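Local coordinates for protein 2-pyrone-4,6-dicarboxylic acid hydrolase, putative (Pseudomonas putida, PDB 2FFI) that is of unestablished function but, as a TIM-barrel protein of the amidohydrolase family, probably hydrolyses the lactone 2-pyrone-4,6-dicarboxylate, at residues V21-R32 with F64-A75. Numbering follows the deposited sequence.
Sequences VFSRGLNLASQR and FLGTDNRYLLSA
F22 and Y71 form the closest CA pair between V21-R32 and F64-A75, 6.7 Å from CA to CA; the CA atoms of V21 and L72 are 7.1 Å apart, and R32 comes alongside F64 beyond the short helix 24-29. F64-A75 runs from a 3-10 segment through a type II' turn, L65 to D68, into helix 70-78. F64 and F22 form a T-shaped pair, planes at 87° and centroids 4.7 Å apart, with CZ of F64 pointing into the face of F22. The amide oxygen N27 OD1 lies near the plane of the F64 ring, beside CE1. With CG anti to the backbone N (chi1 -162°), the Y71 ring reaches the extended chain: S23 N sits over one face, toward the rim, while V21 CG2 packs on CE2 at 3.7 Å. L26 CD2 approaches CD1 of the same ring obliquely. A smaller residue such as alanine at Y71 would probably leave L26 CD2 and V21 CG2 without their shared neighbour and open a gap beside the backbone of F22 and S23. R32, bent at chi2, lays its guanidinium over L65 CD2, and its NH2 donates to S30 OG (2.8 Å), nearly in the guanidinium plane. R70 grips D68 side-on through NE and NH2, one nitrogen to each oxygen, whereas R32 NH1 makes only a long salt bridge to D68 OD2 (3.7 Å). The loop after strand 15-16 and helix 24-29 thus pack on Y71 of helix 70-78, while F22 and R32 meet the 3-10 segment; in the salt-bridge network, D68 probably balances both arginine charges.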
loop_
_atom_site.group_PDB
_atom_site.type_symbol
_atom_site.label_atom_id
_atom_site.label_comp_id
_atom_site.label_asym_id
_atom_site.label_seq_id
_atom_site.Cartn_x
_atom_site.Cartn_y
_atom_site.Cartn_z
ATOM N N VAL A 21 -4.894 -0.031 -11.024
ATOM C CA VAL A 21 -5.762 0.117 -12.183
ATOM C C VAL A 21 -4.862 0.070 -13.415
ATOM O O VAL A 21 -3.719 0.516 -13.367
ATOM C CB VAL A 21 -6.616 1.457 -12.171
ATOM C CG1 VAL A 21 -7.527 1.481 -10.962
ATOM C CG2 VAL A 21 -5.713 2.703 -12.212
ATOM N N PHE A 22 -5.367 -0.506 -14.501
ATOM C CA PHE A 22 -4.612 -0.607 -15.754
ATOM C C PHE A 22 -5.538 -1.145 -16.824
ATOM O O PHE A 22 -6.359 -1.991 -16.539
ATOM C CB PHE A 22 -3.365 -1.503 -15.573
ATOM C CG PHE A 22 -3.626 -2.781 -14.820
ATOM C CD1 PHE A 22 -4.111 -3.908 -15.473
ATOM C CD2 PHE A 22 -3.360 -2.860 -13.458
ATOM C CE1 PHE A 22 -4.321 -5.095 -14.786
ATOM C CE2 PHE A 22 -3.569 -4.045 -12.759
ATOM C CZ PHE A 22 -4.051 -5.167 -13.431
ATOM N N SER A 23 -5.415 -0.635 -18.046
ATOM C CA SER A 23 -6.278 -1.056 -19.145
ATOM C C SER A 23 -5.695 -2.186 -19.996
ATOM O O SER A 23 -4.525 -2.153 -20.372
ATOM C CB SER A 23 -6.597 0.143 -20.036
ATOM O OG SER A 23 -7.508 -0.212 -21.058
ATOM N N ARG A 24 -6.525 -3.186 -20.287
ATOM C CA ARG A 24 -6.123 -4.339 -21.093
ATOM C C ARG A 24 -5.780 -3.887 -22.512
ATOM O O ARG A 24 -4.895 -4.452 -23.165
ATOM C CB ARG A 24 -7.256 -5.382 -21.100
ATOM C CG ARG A 24 -7.091 -6.556 -22.065
ATOM C CD ARG A 24 -8.222 -7.575 -21.882
ATOM N NE ARG A 24 -8.387 -8.476 -23.024
ATOM C CZ ARG A 24 -7.461 -9.322 -23.473
ATOM N NH1 ARG A 24 -6.281 -9.396 -22.877
ATOM N NH2 ARG A 24 -7.717 -10.096 -24.524
ATOM N N GLY A 25 -6.485 -2.865 -22.985
ATOM C CA GLY A 25 -6.215 -2.340 -24.313
ATOM C C GLY A 25 -4.859 -1.647 -24.336
ATOM O O GLY A 25 -4.167 -1.653 -25.359
ATOM N N LEU A 26 -4.488 -1.047 -23.205
ATOM C CA LEU A 26 -3.205 -0.363 -23.064
ATOM C C LEU A 26 -2.089 -1.382 -22.830
ATOM O O LEU A 26 -0.964 -1.192 -23.280
ATOM C CB LEU A 26 -3.258 0.643 -21.900
ATOM C CG LEU A 26 -1.956 1.300 -21.395
ATOM C CD1 LEU A 26 -1.171 1.941 -22.544
ATOM C CD2 LEU A 26 -2.315 2.346 -20.350
ATOM N N ASN A 27 -2.414 -2.459 -22.122
ATOM C CA ASN A 27 -1.449 -3.514 -21.839
ATOM C C ASN A 27 -1.219 -4.343 -23.110
ATOM O O ASN A 27 -0.311 -5.169 -23.155
ATOM C CB ASN A 27 -1.950 -4.426 -20.700
ATOM C CG ASN A 27 -2.236 -3.658 -19.399
ATOM O OD1 ASN A 27 -1.576 -2.660 -19.084
ATOM N ND2 ASN A 27 -3.209 -4.145 -18.628
ATOM N N LEU A 28 -2.051 -4.117 -24.128
ATOM C CA LEU A 28 -1.948 -4.818 -25.412
ATOM C C LEU A 28 -1.435 -3.867 -26.494
ATOM O O LEU A 28 -0.739 -4.283 -27.423
ATOM C CB LEU A 28 -3.312 -5.396 -25.834
ATOM C CG LEU A 28 -3.798 -6.727 -25.242
ATOM C CD1 LEU A 28 -5.224 -7.022 -25.684
ATOM C CD2 LEU A 28 -2.866 -7.837 -25.703
ATOM N N ALA A 29 -1.783 -2.590 -26.376
ATOM C CA ALA A 29 -1.332 -1.591 -27.336
ATOM C C ALA A 29 0.131 -1.219 -27.077
ATOM O O ALA A 29 0.888 -1.002 -28.018
ATOM C CB ALA A 29 -2.212 -0.350 -27.256
ATOM N N SER A 30 0.528 -1.148 -25.807
ATOM C CA SER A 30 1.911 -0.807 -25.460
ATOM C C SER A 30 2.781 -2.069 -25.338
ATOM O O SER A 30 4.000 -1.985 -25.151
ATOM C CB SER A 30 1.963 0.006 -24.152
ATOM O OG SER A 30 1.616 -0.760 -23.009
ATOM N N GLN A 31 2.141 -3.232 -25.461
ATOM C CA GLN A 31 2.806 -4.531 -25.393
ATOM C C GLN A 31 3.588 -4.842 -24.117
ATOM O O GLN A 31 4.749 -4.452 -23.960
ATOM C CB GLN A 31 3.708 -4.716 -26.619
ATOM C CG GLN A 31 2.960 -5.024 -27.920
ATOM C CD GLN A 31 3.896 -5.175 -29.120
ATOM O OE1 GLN A 31 4.900 -5.896 -29.053
ATOM N NE2 GLN A 31 3.565 -4.501 -30.228
ATOM N N ARG A 32 2.921 -5.553 -23.212
ATOM C CA ARG A 32 3.495 -5.985 -21.940
ATOM C C ARG A 32 3.201 -7.488 -21.860
ATOM O O ARG A 32 2.299 -7.989 -22.547
ATOM C CB ARG A 32 2.831 -5.269 -20.756
ATOM C CG ARG A 32 3.696 -4.210 -20.052
ATOM C CD ARG A 32 3.634 -2.831 -20.725
ATOM N NE ARG A 32 4.285 -1.797 -19.911
ATOM C CZ ARG A 32 4.223 -0.485 -20.148
ATOM N NH1 ARG A 32 4.846 0.363 -19.345
ATOM N NH2 ARG A 32 3.533 -0.017 -21.181
ATOM N N PHE A 64 4.199 -4.344 -12.796
ATOM C CA PHE A 64 4.454 -4.583 -14.220
ATOM C C PHE A 64 4.495 -3.347 -15.124
ATOM O O PHE A 64 4.666 -3.476 -16.324
ATOM C CB PHE A 64 3.430 -5.585 -14.768
ATOM C CG PHE A 64 2.035 -5.040 -14.859
ATOM C CD1 PHE A 64 1.634 -4.309 -15.970
ATOM C CD2 PHE A 64 1.119 -5.265 -13.844
ATOM C CE1 PHE A 64 0.344 -3.810 -16.073
ATOM C CE2 PHE A 64 -0.179 -4.768 -13.937
ATOM C CZ PHE A 64 -0.565 -4.042 -15.055
ATOM N N LEU A 65 4.333 -2.161 -14.546
ATOM C CA LEU A 65 4.345 -0.931 -15.319
ATOM C C LEU A 65 5.623 -0.134 -15.041
ATOM O O LEU A 65 5.949 0.819 -15.754
ATOM C CB LEU A 65 3.089 -0.086 -15.011
ATOM C CG LEU A 65 1.768 -0.609 -15.592
ATOM C CD1 LEU A 65 0.598 0.375 -15.357
ATOM C CD2 LEU A 65 1.950 -0.817 -17.082
ATOM N N GLY A 66 6.344 -0.544 -14.001
ATOM C CA GLY A 66 7.581 0.114 -13.638
ATOM C C GLY A 66 7.419 1.592 -13.385
ATOM O O GLY A 66 6.516 2.005 -12.669
ATOM N N THR A 67 8.286 2.398 -13.992
ATOM C CA THR A 67 8.247 3.843 -13.795
ATOM C C THR A 67 7.196 4.592 -14.609
ATOM O O THR A 67 6.954 5.772 -14.371
ATOM C CB THR A 67 9.610 4.455 -14.068
ATOM O OG1 THR A 67 10.573 3.809 -13.233
ATOM C CG2 THR A 67 9.604 5.924 -13.720
ATOM N N ASP A 68 6.565 3.921 -15.566
ATOM C CA ASP A 68 5.538 4.582 -16.357
ATOM C C ASP A 68 4.286 4.751 -15.494
ATOM O O ASP A 68 3.503 3.812 -15.332
ATOM C CB ASP A 68 5.212 3.756 -17.601
ATOM C CG ASP A 68 4.312 4.503 -18.566
ATOM O OD1 ASP A 68 4.190 5.739 -18.398
ATOM O OD2 ASP A 68 3.748 3.870 -19.490
ATOM N N ASN A 69 4.110 5.943 -14.932
ATOM C CA ASN A 69 2.955 6.234 -14.087
ATOM C C ASN A 69 1.881 7.020 -14.838
ATOM O O ASN A 69 1.076 7.710 -14.220
ATOM C CB ASN A 69 3.372 7.064 -12.875
ATOM C CG ASN A 69 4.499 6.441 -12.081
ATOM O OD1 ASN A 69 4.328 5.414 -11.421
ATOM N ND2 ASN A 69 5.666 7.080 -12.127
ATOM N N ARG A 70 1.880 6.926 -16.165
ATOM C CA ARG A 70 0.919 7.649 -17.001
ATOM C C ARG A 70 -0.559 7.292 -16.768
ATOM O O ARG A 70 -1.421 8.183 -16.751
ATOM C CB ARG A 70 1.238 7.438 -18.486
ATOM C CG ARG A 70 2.487 8.141 -18.998
ATOM C CD ARG A 70 2.701 7.844 -20.493
ATOM N NE ARG A 70 2.944 6.419 -20.723
ATOM C CZ ARG A 70 2.968 5.841 -21.922
ATOM N NH1 ARG A 70 2.762 6.568 -23.015
ATOM N NH2 ARG A 70 3.194 4.533 -22.028
ATOM N N TYR A 71 -0.864 6.005 -16.605
ATOM C CA TYR A 71 -2.242 5.609 -16.394
ATOM C C TYR A 71 -2.696 6.070 -15.015
ATOM O O TYR A 71 -3.778 6.632 -14.863
ATOM C CB TYR A 71 -2.395 4.092 -16.532
ATOM C CG TYR A 71 -3.827 3.654 -16.750
ATOM C CD1 TYR A 71 -4.472 3.887 -17.961
ATOM C CD2 TYR A 71 -4.547 3.041 -15.733
ATOM C CE1 TYR A 71 -5.797 3.523 -18.145
ATOM C CE2 TYR A 71 -5.878 2.675 -15.903
ATOM C CZ TYR A 71 -6.495 2.915 -17.102
ATOM O OH TYR A 71 -7.814 2.566 -17.265
ATOM N N LEU A 72 -1.864 5.842 -14.006
ATOM C CA LEU A 72 -2.201 6.259 -12.655
ATOM C C LEU A 72 -2.427 7.775 -12.645
ATOM O O LEU A 72 -3.448 8.257 -12.132
ATOM C CB LEU A 72 -1.075 5.884 -11.701
ATOM C CG LEU A 72 -1.195 6.292 -10.230
ATOM C CD1 LEU A 72 -0.280 5.430 -9.370
ATOM C CD2 LEU A 72 -0.823 7.760 -10.090
ATOM N N LEU A 73 -1.490 8.527 -13.226
ATOM C CA LEU A 73 -1.618 9.979 -13.283
ATOM C C LEU A 73 -2.881 10.439 -14.013
ATOM O O LEU A 73 -3.532 11.392 -13.583
ATOM C CB LEU A 73 -0.376 10.585 -13.945
ATOM C CG LEU A 73 0.731 11.077 -13.010
ATOM C CD1 LEU A 73 1.044 10.063 -11.936
ATOM C CD2 LEU A 73 1.944 11.380 -13.840
ATOM N N SER A 74 -3.217 9.756 -15.109
ATOM C CA SER A 74 -4.392 10.056 -15.935
ATOM C C SER A 74 -5.709 9.750 -15.187
ATOM O O SER A 74 -6.740 10.400 -15.404
ATOM C CB SER A 74 -4.322 9.219 -17.213
ATOM O OG SER A 74 -5.134 9.758 -18.247
ATOM N N ALA A 75 -5.667 8.768 -14.294
ATOM C CA ALA A 75 -6.856 8.392 -13.541
ATOM C C ALA A 75 -7.056 9.306 -12.335
ATOM O O ALA A 75 -8.174 9.449 -11.837
ATOM C CB ALA A 75 -6.746 6.924 -13.085
#